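Local structure of alpha-1,2-Mannosidase (Trichoderma reesei, 1HCU) at residues Y113-G118 / N479-N484; L181-T186 / Y255-V260; K203-L208 / D245-Y250; D267-G272 / I321-Q326. The protein is an alpha-1,2-mannosidase that probably uses calcium to trim N-linked high-mannose glycans from nine mannoses down to five. One frame throughout, in Å; residues are numbered along the deposited sequence.

Contact 1. Residues Y113-G118 / N479-N484; sequences YDLLRG and NKFVFN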
# COMPACT_ATOMS: atom_id res chain seq x y z
N TYR A 113 -14.70 9.19 5.49
CA TYR A 113 -15.55 10.36 5.29
C TYR A 113 -16.24 10.29 3.92
O TYR A 113 -17.46 10.47 3.83
CB TYR A 113 -14.71 11.63 5.40
CG TYR A 113 -15.50 12.90 5.28
CD1 TYR A 113 -16.31 13.35 6.32
CD2 TYR A 113 -15.43 13.66 4.12
CE1 TYR A 113 -17.04 14.54 6.19
CE2 TYR A 113 -16.14 14.82 3.98
CZ TYR A 113 -16.95 15.26 5.01
OH TYR A 113 -17.66 16.42 4.81
N ASP A 114 -15.48 10.01 2.87
CA ASP A 114 -16.05 9.92 1.53
C ASP A 114 -17.09 8.80 1.41
O ASP A 114 -18.10 8.96 0.73
CB ASP A 114 -14.96 9.74 0.47
CG ASP A 114 -14.26 11.05 0.11
OD1 ASP A 114 -14.88 12.12 0.28
OD2 ASP A 114 -13.11 11.01 -0.36
N LEU A 115 -16.84 7.66 2.05
CA LEU A 115 -17.79 6.56 1.97
C LEU A 115 -19.07 6.86 2.75
O LEU A 115 -20.18 6.67 2.23
CB LEU A 115 -17.15 5.27 2.49
CG LEU A 115 -15.98 4.71 1.66
CD1 LEU A 115 -15.39 3.49 2.36
CD2 LEU A 115 -16.45 4.33 0.27
N LEU A 116 -18.93 7.35 3.98
CA LEU A 116 -20.09 7.66 4.82
C LEU A 116 -20.94 8.82 4.31
O LEU A 116 -22.08 9.00 4.74
CB LEU A 116 -19.63 7.93 6.27
CG LEU A 116 -19.04 6.69 6.96
CD1 LEU A 116 -18.71 7.01 8.41
CD2 LEU A 116 -20.03 5.55 6.89
N ARG A 117 -20.40 9.61 3.39
CA ARG A 117 -21.14 10.72 2.80
C ARG A 117 -21.59 10.35 1.39
O ARG A 117 -22.41 11.04 0.79
CB ARG A 117 -20.30 11.98 2.72
CG ARG A 117 -19.97 12.59 4.06
CD ARG A 117 -19.60 14.03 3.89
NE ARG A 117 -20.76 14.84 3.56
CZ ARG A 117 -20.69 16.06 3.04
NH1 ARG A 117 -19.50 16.60 2.79
NH2 ARG A 117 -21.79 16.75 2.77
N GLY A 118 -21.05 9.25 0.88
CA GLY A 118 -21.40 8.82 -0.46
C GLY A 118 -22.32 7.61 -0.51
O GLY A 118 -23.38 7.60 0.11
N ASN A 479 -14.55 5.12 -13.19
CA ASN A 479 -14.29 4.94 -11.77
C ASN A 479 -14.58 6.20 -10.98
O ASN A 479 -14.15 7.29 -11.35
CB ASN A 479 -12.84 4.52 -11.51
CG ASN A 479 -12.57 3.10 -11.92
OD1 ASN A 479 -12.20 2.82 -13.07
ND2 ASN A 479 -12.78 2.17 -10.98
N LYS A 480 -15.30 6.06 -9.88
CA LYS A 480 -15.62 7.20 -9.05
C LYS A 480 -14.79 7.23 -7.78
O LYS A 480 -14.86 8.19 -7.01
CB LYS A 480 -17.12 7.23 -8.73
CG LYS A 480 -17.99 7.25 -9.97
CD LYS A 480 -19.39 7.76 -9.67
CE LYS A 480 -19.38 9.25 -9.38
NZ LYS A 480 -18.90 10.01 -10.57
N PHE A 481 -13.99 6.18 -7.56
CA PHE A 481 -13.12 6.11 -6.39
C PHE A 481 -11.68 5.76 -6.74
O PHE A 481 -11.40 5.24 -7.83
CB PHE A 481 -13.66 5.10 -5.36
CG PHE A 481 -14.81 5.62 -4.54
CD1 PHE A 481 -16.10 5.69 -5.06
CD2 PHE A 481 -14.59 6.11 -3.24
CE1 PHE A 481 -17.15 6.22 -4.32
CE2 PHE A 481 -15.64 6.65 -2.49
CZ PHE A 481 -16.92 6.71 -3.03
N VAL A 482 -10.75 6.05 -5.83
CA VAL A 482 -9.34 5.76 -6.05
C VAL A 482 -8.72 5.31 -4.74
O VAL A 482 -8.82 6.01 -3.74
CB VAL A 482 -8.55 7.00 -6.52
CG1 VAL A 482 -7.16 6.58 -6.97
CG2 VAL A 482 -9.30 7.70 -7.63
N PHE A 483 -8.08 4.14 -4.76
CA PHE A 483 -7.44 3.63 -3.55
C PHE A 483 -6.09 4.30 -3.30
O PHE A 483 -5.25 4.41 -4.20
CB PHE A 483 -7.23 2.11 -3.65
CG PHE A 483 -8.50 1.30 -3.60
CD1 PHE A 483 -9.08 0.83 -4.77
CD2 PHE A 483 -9.08 0.96 -2.38
CE1 PHE A 483 -10.24 0.03 -4.73
CE2 PHE A 483 -10.23 0.17 -2.33
CZ PHE A 483 -10.80 -0.30 -3.51
N ASN A 484 -5.90 4.75 -2.06
CA ASN A 484 -4.64 5.37 -1.68
C ASN A 484 -3.72 4.18 -1.43
O ASN A 484 -4.14 3.04 -1.56
CB ASN A 484 -4.82 6.26 -0.43
CG ASN A 484 -4.51 5.54 0.88
OD1 ASN A 484 -4.88 4.38 1.08
ND2 ASN A 484 -3.84 6.24 1.78
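In the C-terminal beta hairpin that plugs the (alpha/alpha)7 barrel of family 47 mannosidases, Phe481 reaches out from the first strand to Leu115 and Asp114 on the last turns of helix 98-117. Leu115 makes the closest touch through one methyl: its CD2 sits 3.7 Å from Phe481 CE2, and 4.1 Å separates that same CD2 from Phe481 CZ. Leucine and phenylalanine meet askew. With CG beside its own backbone N (chi1 -78°), the phenylalanine sends the far end of its ring toward the helix. Asp114 adds only its aliphatic part, CB lying 4.3 Å from Phe481 CE2. Its carboxylate is occupied elsewhere: OD1 forms a salt bridge with Arg187, while OD2 accepts a hydrogen bond from Ser491 N in the other strand of the hairpin. Helix and hairpin are thus joined by a greasy contact and a polar one side by side, and the buried carboxylate has Arg187 as its charge partner. Val471 packs on Leu115, and helix 127-144 on Tyr113 and Leu116. In the hairpin, strand 481-483 pairs antiparallel with strand 489-491 through Val482 and Phe490, and Val482 turns its side chain to helix 245-257.

Contact 2. Residues L181-T186 / Y255-V260; sequences LVLEWT and YLYDPV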
# COMPACT_ATOMS: atom_id res chain seq x y z
N LEU A 181 2.18 11.77 -0.67
CA LEU A 181 1.41 12.72 0.14
C LEU A 181 0.39 13.50 -0.68
O LEU A 181 -0.63 13.96 -0.15
CB LEU A 181 2.36 13.72 0.79
CG LEU A 181 3.54 13.10 1.53
CD1 LEU A 181 4.48 14.19 2.02
CD2 LEU A 181 3.04 12.25 2.67
N VAL A 182 0.67 13.63 -1.98
CA VAL A 182 -0.17 14.38 -2.91
C VAL A 182 -1.64 13.96 -3.00
O VAL A 182 -2.52 14.82 -3.03
CB VAL A 182 0.46 14.39 -4.34
CG1 VAL A 182 0.64 12.97 -4.86
CG2 VAL A 182 -0.40 15.19 -5.28
N LEU A 183 -1.91 12.66 -3.02
CA LEU A 183 -3.29 12.19 -3.11
C LEU A 183 -4.13 12.64 -1.92
O LEU A 183 -5.17 13.28 -2.10
CB LEU A 183 -3.34 10.66 -3.18
CG LEU A 183 -4.45 10.01 -4.03
CD1 LEU A 183 -4.64 8.55 -3.59
CD2 LEU A 183 -5.74 10.77 -3.91
N GLU A 184 -3.70 12.33 -0.71
CA GLU A 184 -4.52 12.70 0.44
C GLU A 184 -4.54 14.18 0.80
O GLU A 184 -5.54 14.68 1.30
CB GLU A 184 -4.19 11.84 1.68
CG GLU A 184 -2.78 11.30 1.85
CD GLU A 184 -2.39 10.27 0.81
OE1 GLU A 184 -1.71 10.66 -0.16
OE2 GLU A 184 -2.77 9.08 0.95
N TRP A 185 -3.46 14.89 0.51
CA TRP A 185 -3.39 16.31 0.80
C TRP A 185 -4.21 17.11 -0.22
O TRP A 185 -4.81 18.14 0.12
CB TRP A 185 -1.93 16.77 0.83
CG TRP A 185 -1.26 16.39 2.13
CD1 TRP A 185 -1.04 15.13 2.62
CD2 TRP A 185 -0.81 17.30 3.15
NE1 TRP A 185 -0.50 15.20 3.88
CE2 TRP A 185 -0.34 16.51 4.23
CE3 TRP A 185 -0.76 18.69 3.26
CZ2 TRP A 185 0.17 17.08 5.41
CZ3 TRP A 185 -0.25 19.26 4.43
CH2 TRP A 185 0.21 18.45 5.48
N THR A 186 -4.26 16.64 -1.46
CA THR A 186 -5.05 17.33 -2.48
C THR A 186 -6.52 17.05 -2.16
O THR A 186 -7.37 17.93 -2.29
CB THR A 186 -4.74 16.82 -3.91
OG1 THR A 186 -3.42 17.25 -4.29
CG2 THR A 186 -5.74 17.37 -4.91
N TYR A 255 -3.82 10.84 -11.79
CA TYR A 255 -4.45 11.02 -13.09
C TYR A 255 -5.90 10.56 -13.04
O TYR A 255 -6.74 11.07 -13.77
CB TYR A 255 -3.69 10.22 -14.16
CG TYR A 255 -4.28 10.34 -15.55
CD1 TYR A 255 -4.23 11.54 -16.27
CD2 TYR A 255 -4.86 9.23 -16.17
CE1 TYR A 255 -4.74 11.63 -17.57
CE2 TYR A 255 -5.37 9.31 -17.46
CZ TYR A 255 -5.31 10.50 -18.16
OH TYR A 255 -5.81 10.54 -19.44
N LEU A 256 -6.17 9.57 -12.19
CA LEU A 256 -7.53 9.06 -12.04
C LEU A 256 -8.30 10.11 -11.23
O LEU A 256 -9.46 10.42 -11.52
CB LEU A 256 -7.52 7.73 -11.28
CG LEU A 256 -8.71 6.76 -11.42
CD1 LEU A 256 -8.73 5.75 -10.27
CD2 LEU A 256 -10.01 7.53 -11.44
N TYR A 257 -7.64 10.66 -10.21
CA TYR A 257 -8.26 11.66 -9.35
C TYR A 257 -8.71 12.89 -10.14
O TYR A 257 -9.72 13.50 -9.83
CB TYR A 257 -7.31 12.07 -8.21
CG TYR A 257 -7.98 12.96 -7.18
CD1 TYR A 257 -7.77 14.34 -7.17
CD2 TYR A 257 -8.88 12.43 -6.25
CE1 TYR A 257 -8.45 15.17 -6.27
CE2 TYR A 257 -9.57 13.25 -5.35
CZ TYR A 257 -9.35 14.62 -5.37
OH TYR A 257 -10.03 15.42 -4.48
N ASP A 258 -7.94 13.25 -11.17
CA ASP A 258 -8.27 14.38 -12.04
C ASP A 258 -7.34 14.34 -13.26
O ASP A 258 -6.22 14.84 -13.22
CB ASP A 258 -8.12 15.71 -11.29
CG ASP A 258 -8.54 16.91 -12.14
OD1 ASP A 258 -8.66 18.03 -11.59
OD2 ASP A 258 -8.75 16.74 -13.36
N PRO A 259 -7.81 13.75 -14.37
CA PRO A 259 -7.06 13.61 -15.63
C PRO A 259 -6.52 14.91 -16.20
O PRO A 259 -5.50 14.91 -16.90
CB PRO A 259 -8.07 12.97 -16.59
CG PRO A 259 -9.12 12.37 -15.70
CD PRO A 259 -9.21 13.32 -14.55
N VAL A 260 -7.20 16.02 -15.95
CA VAL A 260 -6.76 17.30 -16.48
C VAL A 260 -5.64 17.90 -15.64
O VAL A 260 -4.53 18.12 -16.13
CB VAL A 260 -7.92 18.32 -16.57
CG1 VAL A 260 -7.39 19.68 -17.05
CG2 VAL A 260 -8.98 17.80 -17.55
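Thr186 and Tyr257 join two helices of the (alpha/alpha)7 barrel, close to the calcium region: the side chain of Leu183 is about 7 Å from that of Thr485, a residue of the calcium site. Two side chains of helix 182-192 meet the ring of Tyr257, from the last turn of helix 245-257, on the same side and at opposite corners. Thr186 brings CG2 to 3.7 Å from Tyr257 CE1, threonine and tyrosine lying alongside and pointing opposite ways. Diagonally across the ring, Leu183 CD2 stands 4.3 Å from Tyr257 CD2, a looser touch. Tyr257 CG is anti to the backbone N (chi1 -172°), which extends the ring toward the neighbouring helix and lets its OH bond to Asp190 and Arg187. A serine in place of Thr186 lacks the methyl, which would probably open a gap beside CE1 and leave the tyrosine ring less firmly supported on that side. The threonine is itself fixed by its helix: its OG1 gives a hydrogen bond to Val182 O at 2.9 Å, and Thr186 N reaches the same oxygen at 3.0 Å, the two donors arriving from opposite faces of the carbonyl plane.

Contact 3. Residues K203-L208 / D245-Y250; sequences KGESYL and DSFYEY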
# COMPACT_ATOMS: atom_id res chain seq x y z
N LYS A 203 4.14 20.91 -4.40
CA LYS A 203 5.41 21.59 -4.57
C LYS A 203 6.52 20.59 -4.31
O LYS A 203 7.48 20.51 -5.08
CB LYS A 203 5.53 22.77 -3.59
CG LYS A 203 6.87 23.52 -3.72
CD LYS A 203 6.85 24.86 -2.98
CE LYS A 203 8.09 25.68 -3.30
NZ LYS A 203 8.10 27.00 -2.60
N GLY A 204 6.39 19.83 -3.24
CA GLY A 204 7.41 18.84 -2.94
C GLY A 204 7.49 17.82 -4.05
O GLY A 204 8.57 17.31 -4.35
N GLU A 205 6.35 17.52 -4.66
CA GLU A 205 6.27 16.54 -5.74
C GLU A 205 6.92 17.05 -7.02
O GLU A 205 7.52 16.28 -7.77
CB GLU A 205 4.79 16.19 -6.02
CG GLU A 205 4.55 15.20 -7.16
CD GLU A 205 4.45 13.73 -6.72
OE1 GLU A 205 4.27 12.87 -7.60
OE2 GLU A 205 4.55 13.44 -5.51
N SER A 206 6.82 18.36 -7.25
CA SER A 206 7.36 18.99 -8.44
C SER A 206 8.83 18.65 -8.72
O SER A 206 9.22 18.48 -9.87
CB SER A 206 7.19 20.52 -8.36
OG SER A 206 8.11 21.09 -7.44
N TYR A 207 9.63 18.56 -7.66
CA TYR A 207 11.05 18.24 -7.78
C TYR A 207 11.30 16.84 -8.32
O TYR A 207 12.35 16.56 -8.90
CB TYR A 207 11.72 18.38 -6.41
CG TYR A 207 11.77 19.81 -5.91
CD1 TYR A 207 12.80 20.67 -6.32
CD2 TYR A 207 10.80 20.30 -5.05
CE1 TYR A 207 12.85 21.99 -5.87
CE2 TYR A 207 10.84 21.63 -4.60
CZ TYR A 207 11.87 22.46 -5.01
OH TYR A 207 11.94 23.75 -4.54
N LEU A 208 10.31 15.96 -8.14
CA LEU A 208 10.40 14.58 -8.60
C LEU A 208 9.94 14.40 -10.04
O LEU A 208 10.29 13.41 -10.69
CB LEU A 208 9.55 13.67 -7.70
CG LEU A 208 10.07 13.33 -6.30
CD1 LEU A 208 10.35 14.60 -5.52
CD2 LEU A 208 9.04 12.46 -5.57
N ASP A 245 8.50 2.61 -4.33
CA ASP A 245 7.22 2.06 -4.79
C ASP A 245 6.02 3.00 -4.90
O ASP A 245 5.53 3.27 -6.01
CB ASP A 245 6.81 0.86 -3.93
CG ASP A 245 6.93 1.14 -2.43
OD1 ASP A 245 6.92 2.33 -2.01
OD2 ASP A 245 7.03 0.15 -1.67
N SER A 246 5.52 3.50 -3.77
CA SER A 246 4.33 4.34 -3.81
C SER A 246 4.43 5.64 -4.61
O SER A 246 3.40 6.25 -4.91
CB SER A 246 3.82 4.60 -2.37
OG SER A 246 4.84 5.02 -1.49
N PHE A 247 5.64 6.06 -4.97
CA PHE A 247 5.81 7.28 -5.78
C PHE A 247 5.26 7.06 -7.19
O PHE A 247 4.47 7.87 -7.68
CB PHE A 247 7.29 7.68 -5.87
CG PHE A 247 7.57 8.61 -7.02
CD1 PHE A 247 8.19 8.14 -8.17
CD2 PHE A 247 7.12 9.92 -6.99
CE1 PHE A 247 8.35 8.97 -9.29
CE2 PHE A 247 7.28 10.76 -8.10
CZ PHE A 247 7.89 10.28 -9.25
N TYR A 248 5.70 5.98 -7.84
CA TYR A 248 5.23 5.64 -9.18
C TYR A 248 3.73 5.37 -9.13
O TYR A 248 2.99 5.75 -10.04
CB TYR A 248 5.95 4.39 -9.71
CG TYR A 248 7.41 4.62 -10.01
CD1 TYR A 248 8.39 3.73 -9.55
CD2 TYR A 248 7.83 5.75 -10.71
CE1 TYR A 248 9.73 3.96 -9.79
CE2 TYR A 248 9.16 5.99 -10.96
CZ TYR A 248 10.11 5.10 -10.50
OH TYR A 248 11.44 5.35 -10.72
N GLU A 249 3.29 4.72 -8.05
CA GLU A 249 1.88 4.38 -7.85
C GLU A 249 0.98 5.62 -7.88
O GLU A 249 -0.02 5.65 -8.59
CB GLU A 249 1.70 3.64 -6.51
CG GLU A 249 0.28 3.15 -6.18
CD GLU A 249 0.16 2.57 -4.75
OE1 GLU A 249 -0.98 2.28 -4.31
OE2 GLU A 249 1.20 2.41 -4.08
N TYR A 250 1.33 6.63 -7.09
CA TYR A 250 0.51 7.84 -7.01
C TYR A 250 0.51 8.68 -8.28
O TYR A 250 -0.39 9.50 -8.48
CB TYR A 250 0.91 8.70 -5.80
CG TYR A 250 0.24 8.30 -4.50
CD1 TYR A 250 0.41 9.07 -3.33
CD2 TYR A 250 -0.53 7.14 -4.40
CE1 TYR A 250 -0.16 8.68 -2.11
CE2 TYR A 250 -1.11 6.75 -3.19
CZ TYR A 250 -0.92 7.51 -2.05
OH TYR A 250 -1.45 7.08 -0.86
O HOH W 1 3.65 10.38 -6.88
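Leu208 packs closely on the ring of Phe247, and this is the dense half of the contact. Its CD2 is 3.5 Å from both Phe247 CD2 and Phe247 CE2, while the leucine's CB follows at 3.7 Å from Phe247 CE2. The leucine and the phenylalanine overlap side by side, each directed toward the other's helix. Phe247 is swung out toward helix 196-209 because its CG stands roughly anti to the backbone N (chi1 161°). Val175 and Ile178 of helix 175-178 also press on Leu208, and Ile222 touches the phenylalanine. Two helices of the (alpha/alpha)7 barrel meet here. Asp245, a predicted active-site residue, lies two residues before Phe247, and a little further along helix 245-257 Glu249 and Tyr250 bond to Thr485 of the calcium site. Replacing Phe247 by an alanine takes away the ring, which would probably leave a gap beside Leu208 and remove the apolar wall alongside Glu205. That glutamate belongs to the looser half. Bent at chi2 (93°), it brings OE1 to 3.7 Å from Phe247 CE2, with the carboxylate and ring planes 36° apart. A water adds a polar bridge beside this touch, 2.7 Å from Glu205 OE1 and 2.8 Å from Phe247 O. On the solvent side of helix 196-209, Lys203 is exposed, and Ser206 and Tyr207 are partly so.

Contact 4. Residues D267-G272 / I321-Q326; sequences DRWVLG and ILLNEQ
Leu323 carries its CG beside the backbone N (chi1 -63°) with CD1 extended beyond it, while Trp269 holds its CG anti to the backbone N (chi1 -174°); these two settings bring the leucine's methyl up to the six-membered part of the indole. Leu323 CD1 is 4.2 Å from Trp269 CZ3 and, on its other neighbour, 3.9 Å from Val270 CG2. One methyl group therefore meets two consecutive residues of helix 263-280. Against the tryptophan the leucine runs past in the opposite direction, whereas against the valine it approaches at a slant.

Leu323 lies in the last part of helix 312-323, just before the chain turns into helix 326-344. Asn324 takes a positive phi (54°) and its N bonds back to Ile321 O at 3.2 Å, part of a Schellman motif, and Glu325 then occupies the N-cap position of helix 326-344. Tyr328, in the first turn of that helix, touches both Leu323 and Val270 and meets the Trp269 ring edge to face. Helix 245-257 closes in too, with Ile252 on Trp269 and Tyr255 on Leu323.

The tryptophan is buried, while Val270 and Leu323 are partly exposed. No hydrogen bond spans the two segments, so the contact implies attraction by van der Waals forces and by the shielding of apolar surface from water, as the Leu323 methyl is covered by Trp269 and Val270 without the directional demands of polar bonds.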
# COMPACT_ATOMS: atom_id res chain seq x y z
N ASP A 267 2.07 11.40 -17.71
CA ASP A 267 3.21 11.29 -18.63
C ASP A 267 4.45 10.76 -17.92
O ASP A 267 5.18 9.95 -18.49
CB ASP A 267 3.53 12.64 -19.29
CG ASP A 267 2.53 13.02 -20.39
OD1 ASP A 267 1.70 12.17 -20.78
OD2 ASP A 267 2.60 14.17 -20.87
N ARG A 268 4.70 11.21 -16.69
CA ARG A 268 5.87 10.74 -15.96
C ARG A 268 5.74 9.24 -15.63
O ARG A 268 6.75 8.52 -15.55
CB ARG A 268 6.08 11.56 -14.68
CG ARG A 268 6.39 13.04 -14.93
CD ARG A 268 7.63 13.23 -15.81
NE ARG A 268 8.82 12.61 -15.24
CZ ARG A 268 10.03 12.65 -15.77
NH1 ARG A 268 10.24 13.29 -16.92
NH2 ARG A 268 11.05 12.05 -15.15
N TRP A 269 4.51 8.78 -15.45
CA TRP A 269 4.22 7.38 -15.15
C TRP A 269 4.52 6.52 -16.39
O TRP A 269 5.15 5.46 -16.29
CB TRP A 269 2.74 7.21 -14.77
CG TRP A 269 2.40 5.81 -14.32
CD1 TRP A 269 2.56 5.30 -13.08
CD2 TRP A 269 1.93 4.74 -15.14
NE1 TRP A 269 2.23 3.97 -13.06
CE2 TRP A 269 1.84 3.59 -14.32
CE3 TRP A 269 1.57 4.63 -16.50
CZ2 TRP A 269 1.41 2.35 -14.80
CZ3 TRP A 269 1.15 3.38 -16.97
CH2 TRP A 269 1.07 2.26 -16.12
N VAL A 270 4.05 6.98 -17.55
CA VAL A 270 4.24 6.26 -18.80
C VAL A 270 5.72 6.02 -19.09
O VAL A 270 6.08 4.94 -19.57
CB VAL A 270 3.59 7.01 -20.00
CG1 VAL A 270 3.93 6.30 -21.31
CG2 VAL A 270 2.06 7.02 -19.83
N LEU A 271 6.56 7.01 -18.81
CA LEU A 271 8.00 6.87 -19.02
C LEU A 271 8.49 5.79 -18.08
O LEU A 271 9.21 4.87 -18.47
CB LEU A 271 8.72 8.18 -18.71
CG LEU A 271 8.75 9.31 -19.73
CD1 LEU A 271 9.34 10.55 -19.08
CD2 LEU A 271 9.58 8.90 -20.95
N GLY A 272 8.11 5.92 -16.81
CA GLY A 272 8.50 4.93 -15.82
C GLY A 272 8.06 3.55 -16.27
O GLY A 272 8.88 2.65 -16.41
N ILE A 321 -6.04 0.46 -17.69
CA ILE A 321 -7.47 0.77 -17.72
C ILE A 321 -7.65 2.26 -18.04
O ILE A 321 -8.28 2.61 -19.02
CB ILE A 321 -8.13 0.49 -16.35
CG1 ILE A 321 -8.10 -1.01 -16.06
CG2 ILE A 321 -9.57 0.97 -16.34
CD1 ILE A 321 -8.61 -1.36 -14.70
N LEU A 322 -7.06 3.12 -17.21
CA LEU A 322 -7.15 4.56 -17.39
C LEU A 322 -6.62 5.05 -18.73
O LEU A 322 -7.06 6.09 -19.23
CB LEU A 322 -6.40 5.29 -16.27
CG LEU A 322 -7.09 5.55 -14.93
CD1 LEU A 322 -8.01 4.42 -14.55
CD2 LEU A 322 -6.01 5.75 -13.86
N LEU A 323 -5.68 4.33 -19.33
CA LEU A 323 -5.12 4.77 -20.60
C LEU A 323 -5.56 3.96 -21.81
O LEU A 323 -5.12 4.24 -22.92
CB LEU A 323 -3.59 4.76 -20.53
CG LEU A 323 -3.01 5.73 -19.51
CD1 LEU A 323 -1.52 5.49 -19.38
CD2 LEU A 323 -3.30 7.17 -19.95
N ASN A 324 -6.43 2.98 -21.59
CA ASN A 324 -6.90 2.12 -22.68
C ASN A 324 -5.73 1.48 -23.44
O ASN A 324 -5.78 1.34 -24.66
CB ASN A 324 -7.76 2.89 -23.68
CG ASN A 324 -9.09 3.32 -23.09
OD1 ASN A 324 -9.88 2.50 -22.62
ND2 ASN A 324 -9.35 4.63 -23.10
N GLU A 325 -4.68 1.11 -22.70
CA GLU A 325 -3.50 0.49 -23.28
C GLU A 325 -3.34 -0.96 -22.82
O GLU A 325 -2.92 -1.21 -21.70
CB GLU A 325 -2.24 1.26 -22.88
CG GLU A 325 -2.05 2.57 -23.60
CD GLU A 325 -1.87 2.38 -25.10
OE1 GLU A 325 -1.13 1.45 -25.50
OE2 GLU A 325 -2.47 3.16 -25.86
N GLN A 326 -3.67 -1.89 -23.70
CA GLN A 326 -3.58 -3.32 -23.40
C GLN A 326 -2.19 -3.76 -22.92
O GLN A 326 -2.08 -4.65 -22.07
CB GLN A 326 -3.93 -4.15 -24.64
CG GLN A 326 -5.28 -4.86 -24.58
CD GLN A 326 -5.42 -5.78 -23.38
OE1 GLN A 326 -4.50 -6.51 -23.05
NE2 GLN A 326 -6.57 -5.76 -22.75

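Contacts 1, 2 and 3 are buried; contact 4 is only partly so and lies farthest from the chain's centre. Helix 245-257 supplies a segment to both contact 2 and contact 3, and its Leu256 touches Val482 of contact 1 and Leu322 of contact 4. Polar ties also join the buried contacts: Glu184 OE2 meets Asn484 ND2 and Tyr250 OH, probably by hydrogen bonds. The chemistry shifts with place. Contact 1 sets an arginine-paired carboxylate beside its phenylalanine, contact 2 has a tyrosine with a bonded hydroxyl, contact 3 adds a carboxylate and a bridging water, and the more peripheral contact 4 is wholly apolar.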